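Local coordinates for protein tail component (PDB 5LY8) that probably binds carbohydrate receptors on the Lactobacillus casei cell surface during phage J-1 infection, as the second carbohydrate-binding module of its evolved distal tail protein, at residues A[16-21]-A[207-212]; A[38-41]-A[47-50]; A[51-56]-A[62-67]; A[82-85]-A[89-92]; A[127-132]-A[137-142]. All blocks are in the same frame, centred on the assembly; numbering follows the deposited sequence.

Contact 1: residues A[16-21]-A[207-212]; sequences RVYHLD and DGWTAW. With MG (magnesium ion), chain C.
Tyr-18 and Trp-209 lay their rings on one another in an offset stack between the two sheets of a beta-sandwich, consistent with the concanavalin-like family of this module. Tyr-18 comes from strand 11-20 of the six-stranded sheet and Trp-209 from strand 208-216 of the mixed sheet, and their side chains approach from opposite directions. The Tyr-18 ring and the five-membered ring of Trp-209 lie with centroids 4.3 Å apart and planes at 10°, nearly parallel. Overlap is closest where Tyr-18 CE1 sits 3.2 Å from Trp-209 NE1. At the tip of the phenol, Tyr-18 OH lies 3.6 Å above the indole plane, over its centre; this hydroxyl is hydrogen-bonded to Ser-229 OG of strand 223-238. Both aromatic side chains carry CG between the backbone N and the carbonyl carbon (chi1 77° for Tyr-18, 64° for Trp-209), which sends the rings into the space between strands whose CA atoms are 10.9 Å apart at this pair. Leu-20 adds a single methyl, CD1, reaching the six-membered end of the indole at CH2, 3.9 Å away.

Outside this first shell, Met-78 touches both Leu-20 and Trp-209, Leu-116 packs on Trp-209, and the phenol leans on Phe-231. The strand carrying Tyr-18 and Leu-20 runs out at Asp-21, whose contribution to a magnesium ion is backbone rather than carboxylate. Gly-59 and Gln-227 also give the metal their carbonyl oxygens, three waters coordinate it, and Asp-21 O binds at 2.4 Å.

Contact 2: residues A[38-41]-A[47-50]; sequences FPYY and ANVQ
Asn-48 and Ala-47 meet Phe-38 and Tyr-40 where the loop after strand 30-31 folds back on itself, and the two halves of the contact differ in character. The tight, inner half centres on the Asn-48 amide. Its ND2 donates to Phe-38 O at 3.0 Å, in the carbonyl plane and on a lone pair, and the acceptor lies close to the amide plane. Phe-38 O also takes the N-H of Tyr-40, closing an inverse gamma turn centred on Pro-39, so two donors grip one carbonyl. Asn-48 ND2 has a second partner in Thr-36 OG1, which leaves little freedom for the amide to rotate. The other amide atom, OD1, approaches the edge of the Phe-38 ring in its plane, 3.5 Å from CD2.

The outer half is the solvent-facing side, at exposed Ala-47; it is close-packed over the Tyr-40 ring but apolar, held by a CH-pi interaction instead of a hydrogen bond. Ala-47 CA stands 3.4 Å from the Tyr-40 ring centroid, 9° off the normal, while the methyl CB rests 3.8 Å from CZ. Tyr-41 CD1 lies over the opposite face, so the Tyr-40 ring is sandwiched.

Beneath this turn Phe-38 meets Trp-73 edge-to-face, and Asn-48 packs on Trp-212 of strand 208-216. Strand 49-50 pairs in parallel with strand 73-81 in the mixed sheet.

Contact 3: residues A[51-56]-A[62-67]; sequences SGPFGY and YPSTER
Phe-54 and Pro-63 face each other as a non-hydrogen-bonded antiparallel pair in the two-stranded hairpin of strands 54-57 and 60-63, whose turn carries Gly-59, a magnesium ligand. From its base, Phe-54 CB passes 4.2 Å from Tyr-62 O. The first torsion (chi1 -68°) puts CG beside its own backbone N, and from there the ring slants across the proline: CD1 lies 3.8 Å from Pro-63 CA, and CE1, further out, reaches Pro-63 CB at 3.9 Å. Phe-54 also packs on Pro-76 and Met-78 of strand 73-81, which place this ring against the body of the module.

Next along the strands, Gly-55 and Tyr-62 form the hydrogen-bonded pair, Gly-55 N donating to Tyr-62 O, and Tyr-62 N to Gly-55 O at 2.8 Å. Ser-64 N extends the ladder to Pro-53 O at 3.0 Å, arriving nearly along the C=O axis, and Ser-64 CB rests beside the Pro-53 ring. Past Ser-64 the chains diverge, and a water bridges them by donating to Ser-51 O and Ser-64 O. Pro-53 N has no hydrogen to offer Ser-64 O, which takes the water's instead; Pro-63, in the non-hydrogen-bonded pair, costs the ladder no bond.

Contact 4: residues A[82-85]-A[89-92]; sequences IPKN and SNTA
With chi1 at 70°, Asn-85 CG stands between its backbone N and carbonyl carbon, and the amide swings across to Ser-89; Asn-90 folds up in the same way (chi1 54°) and crosses the Lys-84 stem at a slant. Two hydrogen bonds join Asn-85 and Ser-89. Asn-85 N donates to Ser-89 O at 2.8 Å, an almost straight bond of 172°, and Ser-89 N returns one to Asn-85 OD1 at 3.0 Å, coming from above the carbonyl plane rather than along a lone pair. The side-chain amide thus stands in for a main-chain acceptor. Its ND2 touches the Ala-92 methyl, 3.4 Å from CB.

These bonds close a tight turn in the loop between strands 73-81 and 94-103, at the surface and away from either magnesium site. Within it Ser-89 OG accepts from Thr-91 N, forming an ST turn. On the outer side, Lys-84 runs extended beyond CG, and its CG and CE both graze Asn-90 ND2, CG at 3.7 Å. Asn-90 ND2 donates to a water, which in turn donates to Ile-82 O at 2.7 Å. Asn-85 packs on Trp-233 and Val-236 of strand 223-238, and Trp-233 NE1 holds Pro-83 O.

Contact 5: residues A[127-132]-A[137-142]; sequences ALFDDS and QWVFSG. With MG (magnesium ion), chain B.
Phe-129 and Val-139 pair across an antiparallel beta-hairpin whose strands, 121-130 and 138-144, belong to the mixed sheet and whose connecting loop helps bind magnesium. Four backbone hydrogen bonds set the register: Ala-127 and Ser-141 exchange one pair, Phe-129 and Val-139 the other, the shortest being Val-139 N to Phe-129 O at 2.8 Å. Between them Leu-128 faces Phe-140 as a non-hydrogen-bonded pair, and CA-H...O contacts such as Leu-128 CA to Val-139 O reinforce the ladder.

Apolar contacts divide between the two faces. On one, a chi1 of 60° folds the Phe-129 ring over its neighbour, giving a CH-pi contact in which Val-139 CB lies 3.8 Å from the ring centroid. Ser-141 OG sits in the plane of that ring at its edge and touches Ala-127 CB at 3.5 Å. On the other face Leu-128 splits its methyls: CD1 reaches Phe-140 CB, and CD2 lies over a face of the Trp-138 indole, 4.1 Å from CE3. Val-102 and Leu-158 pack against both Leu-128 and Trp-138.

Metal binding occupies the loop end. Ala-106, Glu-108 and Asn-135 supply backbone oxygens to the ion, and Thr-104 OG1 hydrogen-bonds Asp-130 OD2. Ser-132 O binds the magnesium ion at 2.3 Å, and Asp-130 grips it with both carboxylate oxygens, OD1 and OD2, each at 2.5 Å.

How the contacts relate
Contact 1 spans the widest stretch of chain, and contacts 2, 3, 4 and 5 follow in that order between its segments. It joins the two large sheets, whereas the others are local: contact 5 is a hairpin of the mixed sheet, contact 3 a separate small hairpin, and contacts 2 and 4 shape loops. Contact 2 meets contact 1 through Trp-212, whose NE1 probably hydrogen-bonds Val-49 O; contact 4 meets it through Ile-82 N and Asp-207 O. Contacts 4 and 5 lie about 30 Å apart between centres. Contacts 1 and 5, about 22 Å apart between centres on opposite sides of the chain's centre, each contribute to a different magnesium site.

Contact 1: residues A[16-21]-A[207-212]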
# COMPACT_ATOMS: atom_id res chain seq x y z
N ARG A 16 5.19 -0.62 -18.05
CA ARG A 16 4.66 0.27 -17.05
C ARG A 16 3.23 0.66 -17.38
O ARG A 16 2.94 1.02 -18.52
CB ARG A 16 5.55 1.51 -16.89
CG ARG A 16 5.32 2.13 -15.52
CD ARG A 16 6.40 3.09 -15.15
NE ARG A 16 7.52 2.43 -14.49
CZ ARG A 16 8.47 3.10 -13.86
NH1 ARG A 16 8.42 4.43 -13.81
NH2 ARG A 16 9.46 2.46 -13.26
N VAL A 17 2.33 0.49 -16.41
CA VAL A 17 0.92 0.81 -16.57
C VAL A 17 0.70 2.28 -16.27
O VAL A 17 -0.06 2.94 -16.99
CB VAL A 17 0.08 -0.13 -15.68
CG1 VAL A 17 -1.36 0.36 -15.50
CG2 VAL A 17 0.10 -1.55 -16.23
N TYR A 18 1.32 2.80 -15.20
CA TYR A 18 1.16 4.21 -14.86
C TYR A 18 2.35 4.57 -14.03
O TYR A 18 3.01 3.69 -13.47
CB TYR A 18 -0.16 4.48 -14.07
CG TYR A 18 -0.07 4.06 -12.61
CD1 TYR A 18 -0.36 2.76 -12.23
CD2 TYR A 18 0.38 4.95 -11.64
CE1 TYR A 18 -0.19 2.34 -10.91
CE2 TYR A 18 0.55 4.54 -10.32
CZ TYR A 18 0.30 3.24 -9.97
OH TYR A 18 0.50 2.81 -8.68
N HIS A 19 2.59 5.87 -13.90
CA HIS A 19 3.62 6.39 -13.04
C HIS A 19 3.17 7.74 -12.53
O HIS A 19 2.86 8.64 -13.32
CB HIS A 19 4.97 6.50 -13.78
CG HIS A 19 6.03 7.17 -12.97
ND1 HIS A 19 6.95 8.01 -13.56
CD2 HIS A 19 6.26 7.15 -11.64
CE1 HIS A 19 7.73 8.45 -12.58
NE2 HIS A 19 7.35 7.96 -11.41
N LEU A 20 3.08 7.87 -11.20
CA LEU A 20 2.81 9.15 -10.56
C LEU A 20 4.09 9.66 -9.93
O LEU A 20 4.65 8.98 -9.08
CB LEU A 20 1.72 9.06 -9.47
CG LEU A 20 0.38 8.49 -9.94
CD1 LEU A 20 -0.60 8.36 -8.79
CD2 LEU A 20 -0.25 9.34 -11.06
N ASP A 21 4.57 10.82 -10.36
CA ASP A 21 5.72 11.46 -9.72
C ASP A 21 5.29 12.63 -8.83
O ASP A 21 6.12 13.20 -8.13
CB ASP A 21 6.77 11.92 -10.73
CG ASP A 21 6.31 12.87 -11.80
OD1 ASP A 21 5.31 13.61 -11.57
OD2 ASP A 21 6.93 12.87 -12.89
N ASP A 207 -6.90 -6.02 -11.31
CA ASP A 207 -7.40 -5.00 -12.23
C ASP A 207 -7.38 -3.59 -11.63
O ASP A 207 -7.89 -2.67 -12.26
CB ASP A 207 -8.82 -5.34 -12.74
CG ASP A 207 -9.89 -5.28 -11.64
OD1 ASP A 207 -9.59 -4.78 -10.56
OD2 ASP A 207 -11.04 -5.72 -11.89
N GLY A 208 -6.80 -3.41 -10.45
CA GLY A 208 -6.83 -2.10 -9.84
C GLY A 208 -5.90 -1.97 -8.68
O GLY A 208 -5.38 -2.97 -8.16
N TRP A 209 -5.70 -0.71 -8.26
CA TRP A 209 -4.89 -0.42 -7.08
C TRP A 209 -5.52 0.69 -6.29
O TRP A 209 -6.20 1.55 -6.86
CB TRP A 209 -3.44 -0.05 -7.48
CG TRP A 209 -3.33 1.22 -8.28
CD1 TRP A 209 -3.44 1.35 -9.63
CD2 TRP A 209 -3.08 2.54 -7.77
NE1 TRP A 209 -3.28 2.67 -10.00
CE2 TRP A 209 -3.07 3.42 -8.87
CE3 TRP A 209 -2.89 3.08 -6.48
CZ2 TRP A 209 -2.84 4.79 -8.74
CZ3 TRP A 209 -2.70 4.44 -6.35
CH2 TRP A 209 -2.63 5.28 -7.47
N THR A 210 -5.26 0.69 -4.97
CA THR A 210 -5.67 1.76 -4.08
C THR A 210 -4.54 2.03 -3.10
O THR A 210 -3.97 1.09 -2.55
CB THR A 210 -6.92 1.38 -3.25
OG1 THR A 210 -8.04 1.18 -4.13
CG2 THR A 210 -7.30 2.47 -2.21
N ALA A 211 -4.27 3.32 -2.83
CA ALA A 211 -3.36 3.76 -1.77
C ALA A 211 -4.22 4.56 -0.76
O ALA A 211 -4.97 5.45 -1.20
CB ALA A 211 -2.25 4.62 -2.33
N TRP A 212 -4.14 4.24 0.54
CA TRP A 212 -5.00 4.86 1.55
C TRP A 212 -4.14 5.27 2.72
O TRP A 212 -3.30 4.50 3.18
CB TRP A 212 -6.10 3.86 1.95
CG TRP A 212 -7.07 4.30 3.01
CD1 TRP A 212 -7.74 5.50 3.08
CD2 TRP A 212 -7.49 3.53 4.13
NE1 TRP A 212 -8.58 5.50 4.18
CE2 TRP A 212 -8.44 4.30 4.85
CE3 TRP A 212 -7.14 2.25 4.62
CZ2 TRP A 212 -9.09 3.82 5.99
CZ3 TRP A 212 -7.77 1.79 5.77
CH2 TRP A 212 -8.71 2.57 6.46
MG MG C . 7.99 12.58 -6.84
O HOH W 1 9.09 14.19 -8.39
O HOH W 2 10.18 12.97 -5.84
O HOH W 3 9.12 10.89 -8.18

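Contact 2: residues A[38-41]-A[47-50]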
# COMPACT_ATOMS: atom_id res chain seq x y z
N PHE A 38 -8.11 -2.91 6.06
CA PHE A 38 -8.14 -3.01 7.52
C PHE A 38 -9.48 -3.62 7.97
O PHE A 38 -10.55 -3.09 7.65
CB PHE A 38 -7.95 -1.64 8.16
CG PHE A 38 -8.00 -1.73 9.66
CD1 PHE A 38 -6.98 -2.36 10.37
CD2 PHE A 38 -9.08 -1.23 10.37
CE1 PHE A 38 -7.03 -2.45 11.76
CE2 PHE A 38 -9.13 -1.34 11.76
CZ PHE A 38 -8.11 -1.95 12.44
N PRO A 39 -9.44 -4.74 8.73
CA PRO A 39 -10.69 -5.44 9.09
C PRO A 39 -11.31 -4.82 10.33
O PRO A 39 -11.26 -5.38 11.44
CB PRO A 39 -10.23 -6.88 9.33
CG PRO A 39 -8.81 -6.73 9.82
CD PRO A 39 -8.24 -5.51 9.12
N TYR A 40 -11.91 -3.64 10.13
CA TYR A 40 -12.49 -2.88 11.24
C TYR A 40 -13.47 -3.70 12.06
O TYR A 40 -13.54 -3.53 13.28
CB TYR A 40 -13.21 -1.61 10.71
CG TYR A 40 -14.26 -1.87 9.65
CD1 TYR A 40 -13.92 -1.90 8.31
CD2 TYR A 40 -15.60 -2.09 10.00
CE1 TYR A 40 -14.89 -2.13 7.33
CE2 TYR A 40 -16.56 -2.35 9.02
CZ TYR A 40 -16.19 -2.35 7.69
OH TYR A 40 -17.13 -2.58 6.70
N TYR A 41 -14.20 -4.59 11.39
CA TYR A 41 -15.24 -5.44 11.97
C TYR A 41 -14.68 -6.48 12.95
O TYR A 41 -15.45 -7.13 13.64
CB TYR A 41 -16.08 -6.11 10.85
CG TYR A 41 -15.24 -6.61 9.72
CD1 TYR A 41 -14.93 -5.78 8.65
CD2 TYR A 41 -14.65 -7.88 9.76
CE1 TYR A 41 -14.05 -6.20 7.65
CE2 TYR A 41 -13.78 -8.29 8.76
CZ TYR A 41 -13.48 -7.45 7.72
OH TYR A 41 -12.60 -7.88 6.74
N ALA A 47 -16.81 1.28 10.12
CA ALA A 47 -16.26 1.16 8.79
C ALA A 47 -15.19 2.16 8.46
O ALA A 47 -15.31 3.34 8.76
CB ALA A 47 -17.38 1.22 7.74
N ASN A 48 -14.16 1.69 7.74
CA ASN A 48 -13.09 2.55 7.24
C ASN A 48 -13.67 3.66 6.35
O ASN A 48 -14.58 3.39 5.55
CB ASN A 48 -12.14 1.72 6.38
CG ASN A 48 -11.49 0.57 7.11
OD1 ASN A 48 -11.29 0.64 8.33
ND2 ASN A 48 -11.14 -0.48 6.37
N VAL A 49 -13.11 4.86 6.43
CA VAL A 49 -13.54 5.98 5.60
C VAL A 49 -12.39 6.47 4.75
O VAL A 49 -11.25 6.60 5.23
CB VAL A 49 -14.18 7.10 6.44
CG1 VAL A 49 -14.54 8.32 5.57
CG2 VAL A 49 -15.44 6.59 7.14
N GLN A 50 -12.70 6.77 3.48
CA GLN A 50 -11.76 7.36 2.54
C GLN A 50 -12.28 8.76 2.27
O GLN A 50 -13.35 8.91 1.67
CB GLN A 50 -11.74 6.56 1.23
CG GLN A 50 -11.36 5.09 1.42
CD GLN A 50 -11.58 4.27 0.18
OE1 GLN A 50 -10.97 4.50 -0.86
NE2 GLN A 50 -12.47 3.29 0.27

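Contact 3: residues A[51-56]-A[62-67]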
# COMPACT_ATOMS: atom_id res chain seq x y z
N SER A 51 -11.60 9.78 2.81
CA SER A 51 -12.04 11.17 2.63
C SER A 51 -10.87 12.10 2.76
O SER A 51 -9.86 11.77 3.37
CB SER A 51 -13.11 11.52 3.65
OG SER A 51 -12.55 11.78 4.92
N GLY A 52 -11.06 13.30 2.26
CA GLY A 52 -10.07 14.34 2.36
C GLY A 52 -9.11 14.40 1.19
O GLY A 52 -9.09 13.53 0.33
N PRO A 53 -8.30 15.46 1.15
CA PRO A 53 -7.42 15.69 0.00
C PRO A 53 -5.98 15.24 0.22
O PRO A 53 -5.54 14.95 1.34
CB PRO A 53 -7.45 17.22 -0.11
CG PRO A 53 -7.50 17.66 1.29
CD PRO A 53 -8.32 16.63 2.06
N PHE A 54 -5.22 15.28 -0.86
CA PHE A 54 -3.77 15.24 -0.85
C PHE A 54 -3.31 16.62 -1.27
O PHE A 54 -3.86 17.17 -2.23
CB PHE A 54 -3.21 14.28 -1.91
CG PHE A 54 -3.49 12.82 -1.64
CD1 PHE A 54 -2.58 12.05 -0.92
CD2 PHE A 54 -4.63 12.21 -2.14
CE1 PHE A 54 -2.85 10.70 -0.67
CE2 PHE A 54 -4.89 10.87 -1.91
CZ PHE A 54 -3.99 10.12 -1.18
N GLY A 55 -2.30 17.14 -0.60
CA GLY A 55 -1.66 18.37 -1.06
C GLY A 55 -0.38 18.00 -1.80
O GLY A 55 0.30 17.05 -1.39
N TYR A 56 -0.04 18.68 -2.91
CA TYR A 56 1.17 18.35 -3.65
C TYR A 56 2.20 19.46 -3.56
O TYR A 56 1.87 20.61 -3.83
CB TYR A 56 0.86 18.03 -5.12
CG TYR A 56 -0.23 17.01 -5.26
CD1 TYR A 56 0.02 15.66 -5.01
CD2 TYR A 56 -1.53 17.38 -5.61
CE1 TYR A 56 -1.00 14.72 -5.06
CE2 TYR A 56 -2.56 16.45 -5.63
CZ TYR A 56 -2.29 15.12 -5.36
OH TYR A 56 -3.28 14.18 -5.44
N TYR A 62 1.11 14.86 0.09
CA TYR A 62 0.95 14.96 1.53
C TYR A 62 -0.50 14.67 1.86
O TYR A 62 -1.36 15.52 1.64
CB TYR A 62 1.35 16.36 2.00
CG TYR A 62 2.83 16.65 1.83
CD1 TYR A 62 3.76 16.23 2.78
CD2 TYR A 62 3.30 17.30 0.70
CE1 TYR A 62 5.12 16.48 2.63
CE2 TYR A 62 4.65 17.56 0.54
CZ TYR A 62 5.56 17.15 1.49
OH TYR A 62 6.89 17.40 1.26
N PRO A 63 -0.83 13.46 2.33
CA PRO A 63 -2.22 13.19 2.67
C PRO A 63 -2.67 14.06 3.85
O PRO A 63 -1.90 14.31 4.77
CB PRO A 63 -2.24 11.70 3.02
CG PRO A 63 -0.86 11.30 3.22
CD PRO A 63 0.07 12.32 2.60
N SER A 64 -3.90 14.59 3.78
CA SER A 64 -4.48 15.38 4.87
C SER A 64 -5.54 14.67 5.72
O SER A 64 -6.50 14.14 5.16
CB SER A 64 -5.18 16.60 4.31
OG SER A 64 -5.59 17.44 5.37
N THR A 65 -5.41 14.75 7.07
CA THR A 65 -6.39 14.20 8.01
C THR A 65 -6.70 15.28 9.05
O THR A 65 -5.95 16.26 9.20
CB THR A 65 -5.86 12.93 8.74
OG1 THR A 65 -4.60 13.22 9.35
CG2 THR A 65 -5.74 11.72 7.81
N GLU A 66 -7.81 15.12 9.76
CA GLU A 66 -8.16 16.00 10.87
C GLU A 66 -8.34 15.18 12.10
O GLU A 66 -8.71 14.00 12.02
CB GLU A 66 -9.41 16.87 10.65
CG GLU A 66 -10.37 16.47 9.54
CD GLU A 66 -11.10 17.68 8.99
OE1 GLU A 66 -11.18 18.72 9.69
OE2 GLU A 66 -11.55 17.61 7.83
N ARG A 67 -8.09 15.81 13.26
CA ARG A 67 -8.27 15.14 14.54
C ARG A 67 -9.72 15.35 14.95
O ARG A 67 -10.06 16.32 15.62
CB ARG A 67 -7.30 15.70 15.59
CG ARG A 67 -5.85 15.35 15.32
CD ARG A 67 -4.95 15.96 16.36
NE ARG A 67 -5.13 15.34 17.67
CZ ARG A 67 -4.50 15.69 18.77
NH1 ARG A 67 -3.62 16.69 18.75
NH2 ARG A 67 -4.73 15.06 19.92
O HOH W 4 -8.94 12.93 5.74

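Contact 4: residues A[82-85]-A[89-92]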
# COMPACT_ATOMS: atom_id res chain seq x y z
N ILE A 82 -6.00 -1.13 -13.74
CA ILE A 82 -4.85 -1.83 -14.32
C ILE A 82 -5.37 -2.74 -15.42
O ILE A 82 -6.09 -3.68 -15.13
CB ILE A 82 -4.10 -2.65 -13.24
CG1 ILE A 82 -3.55 -1.71 -12.15
CG2 ILE A 82 -2.95 -3.48 -13.86
CD1 ILE A 82 -2.98 -2.52 -10.96
N PRO A 83 -5.02 -2.46 -16.70
CA PRO A 83 -5.44 -3.33 -17.79
C PRO A 83 -4.50 -4.53 -17.91
O PRO A 83 -3.44 -4.59 -17.29
CB PRO A 83 -5.36 -2.41 -19.02
CG PRO A 83 -4.32 -1.41 -18.69
CD PRO A 83 -4.18 -1.34 -17.17
N LYS A 84 -4.90 -5.51 -18.72
CA LYS A 84 -4.08 -6.69 -19.02
C LYS A 84 -2.76 -6.25 -19.67
O LYS A 84 -2.67 -5.18 -20.28
CB LYS A 84 -4.82 -7.61 -19.99
CG LYS A 84 -5.94 -8.36 -19.28
CD LYS A 84 -6.77 -9.16 -20.28
CE LYS A 84 -7.73 -10.04 -19.54
NZ LYS A 84 -8.63 -10.78 -20.46
N ASN A 85 -1.73 -7.08 -19.53
CA ASN A 85 -0.47 -6.78 -20.21
C ASN A 85 -0.64 -6.99 -21.75
O ASN A 85 -1.69 -7.44 -22.21
CB ASN A 85 0.67 -7.61 -19.59
CG ASN A 85 0.65 -9.09 -19.86
OD1 ASN A 85 -0.01 -9.57 -20.79
ND2 ASN A 85 1.38 -9.85 -19.05
N SER A 89 -2.65 -10.93 -20.50
CA SER A 89 -2.77 -11.54 -19.17
C SER A 89 -2.83 -10.49 -18.09
O SER A 89 -2.11 -9.49 -18.14
CB SER A 89 -1.59 -12.47 -18.87
OG SER A 89 -1.61 -12.94 -17.53
N ASN A 90 -3.68 -10.74 -17.09
CA ASN A 90 -3.69 -9.96 -15.87
C ASN A 90 -3.39 -10.85 -14.66
O ASN A 90 -3.54 -10.44 -13.50
CB ASN A 90 -4.93 -9.11 -15.68
CG ASN A 90 -6.20 -9.88 -15.77
OD1 ASN A 90 -6.21 -11.12 -15.77
ND2 ASN A 90 -7.30 -9.17 -15.91
N THR A 91 -2.92 -12.07 -14.93
CA THR A 91 -2.53 -13.02 -13.88
C THR A 91 -1.02 -13.15 -13.85
O THR A 91 -0.48 -13.87 -13.00
CB THR A 91 -3.18 -14.40 -14.09
OG1 THR A 91 -2.83 -14.89 -15.39
CG2 THR A 91 -4.70 -14.37 -13.93
N ALA A 92 -0.32 -12.43 -14.75
CA ALA A 92 1.12 -12.45 -14.91
C ALA A 92 1.87 -11.72 -13.79
O ALA A 92 1.27 -11.09 -12.90
CB ALA A 92 1.50 -11.92 -16.30
O HOH W 5 -6.67 -6.35 -15.43

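Contact 5: residues A[127-132]-A[137-142]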
# COMPACT_ATOMS: atom_id res chain seq x y z
N ALA A 127 0.63 -3.10 4.41
CA ALA A 127 0.35 -2.03 5.37
C ALA A 127 1.55 -1.74 6.23
O ALA A 127 2.35 -2.62 6.53
CB ALA A 127 -0.85 -2.39 6.25
N LEU A 128 1.66 -0.46 6.64
CA LEU A 128 2.55 -0.04 7.70
C LEU A 128 1.68 0.73 8.68
O LEU A 128 0.86 1.55 8.24
CB LEU A 128 3.69 0.86 7.20
CG LEU A 128 4.73 1.24 8.24
CD1 LEU A 128 5.60 0.04 8.65
CD2 LEU A 128 5.64 2.35 7.74
N PHE A 129 1.83 0.49 9.97
CA PHE A 129 1.01 1.22 10.92
C PHE A 129 1.66 1.32 12.30
O PHE A 129 2.44 0.51 12.70
CB PHE A 129 -0.40 0.59 11.04
CG PHE A 129 -0.40 -0.83 11.50
CD1 PHE A 129 -0.29 -1.91 10.59
CD2 PHE A 129 -0.49 -1.13 12.85
CE1 PHE A 129 -0.30 -3.23 11.09
CE2 PHE A 129 -0.48 -2.44 13.29
CZ PHE A 129 -0.40 -3.44 12.42
N ASP A 130 1.29 2.41 12.95
CA ASP A 130 1.63 2.73 14.35
C ASP A 130 0.25 3.01 14.94
O ASP A 130 -0.31 4.03 14.74
CB ASP A 130 2.59 3.93 14.48
CG ASP A 130 2.91 4.28 15.96
OD1 ASP A 130 2.30 3.78 16.81
OD2 ASP A 130 3.80 5.06 16.23
N ASP A 131 -0.28 2.03 15.65
CA ASP A 131 -1.65 2.13 16.14
C ASP A 131 -1.84 2.46 17.61
O ASP A 131 -2.91 2.34 18.10
CB ASP A 131 -2.50 0.87 15.75
CG ASP A 131 -2.01 -0.41 16.41
OD1 ASP A 131 -1.06 -0.43 17.10
OD2 ASP A 131 -2.65 -1.45 16.18
N SER A 132 -0.78 2.89 18.27
CA SER A 132 -0.90 3.25 19.68
C SER A 132 -0.32 4.62 19.92
O SER A 132 0.81 4.90 19.49
CB SER A 132 -0.15 2.25 20.56
OG SER A 132 -0.20 2.67 21.92
N GLN A 137 6.14 1.98 18.26
CA GLN A 137 6.34 0.79 17.50
C GLN A 137 5.51 0.90 16.19
O GLN A 137 4.33 1.29 16.19
CB GLN A 137 5.87 -0.41 18.32
CG GLN A 137 6.16 -1.75 17.68
CD GLN A 137 7.62 -1.99 17.45
OE1 GLN A 137 8.41 -2.09 18.40
NE2 GLN A 137 8.02 -2.02 16.20
N TRP A 138 6.16 0.59 15.09
CA TRP A 138 5.43 0.42 13.87
C TRP A 138 5.51 -1.03 13.38
O TRP A 138 6.40 -1.79 13.76
CB TRP A 138 5.72 1.47 12.84
CG TRP A 138 7.13 1.73 12.50
CD1 TRP A 138 8.19 0.87 12.66
CD2 TRP A 138 7.63 2.82 11.74
NE1 TRP A 138 9.31 1.39 12.07
CE2 TRP A 138 9.00 2.60 11.50
CE3 TRP A 138 7.05 3.98 11.24
CZ2 TRP A 138 9.79 3.48 10.74
CZ3 TRP A 138 7.83 4.87 10.53
CH2 TRP A 138 9.19 4.64 10.30
N VAL A 139 4.48 -1.42 12.64
CA VAL A 139 4.29 -2.79 12.20
C VAL A 139 4.11 -2.80 10.69
O VAL A 139 3.35 -2.02 10.15
CB VAL A 139 3.04 -3.43 12.88
CG1 VAL A 139 2.78 -4.84 12.34
CG2 VAL A 139 3.18 -3.50 14.40
N PHE A 140 4.79 -3.74 10.04
CA PHE A 140 4.69 -4.00 8.61
C PHE A 140 3.92 -5.31 8.46
O PHE A 140 4.29 -6.31 9.06
CB PHE A 140 6.12 -4.12 8.08
CG PHE A 140 6.38 -4.66 6.70
CD1 PHE A 140 5.65 -4.21 5.61
CD2 PHE A 140 7.41 -5.56 6.49
CE1 PHE A 140 5.94 -4.67 4.32
CE2 PHE A 140 7.69 -6.03 5.21
CZ PHE A 140 6.96 -5.58 4.13
N SER A 141 2.82 -5.27 7.70
CA SER A 141 2.00 -6.46 7.48
C SER A 141 1.70 -6.68 6.03
O SER A 141 1.70 -5.74 5.23
CB SER A 141 0.71 -6.40 8.31
OG SER A 141 -0.21 -5.43 7.81
N GLY A 142 1.45 -7.93 5.68
CA GLY A 142 1.07 -8.29 4.33
C GLY A 142 -0.12 -9.21 4.39
O GLY A 142 -0.08 -10.19 5.14
MG MG B . 2.61 5.80 18.34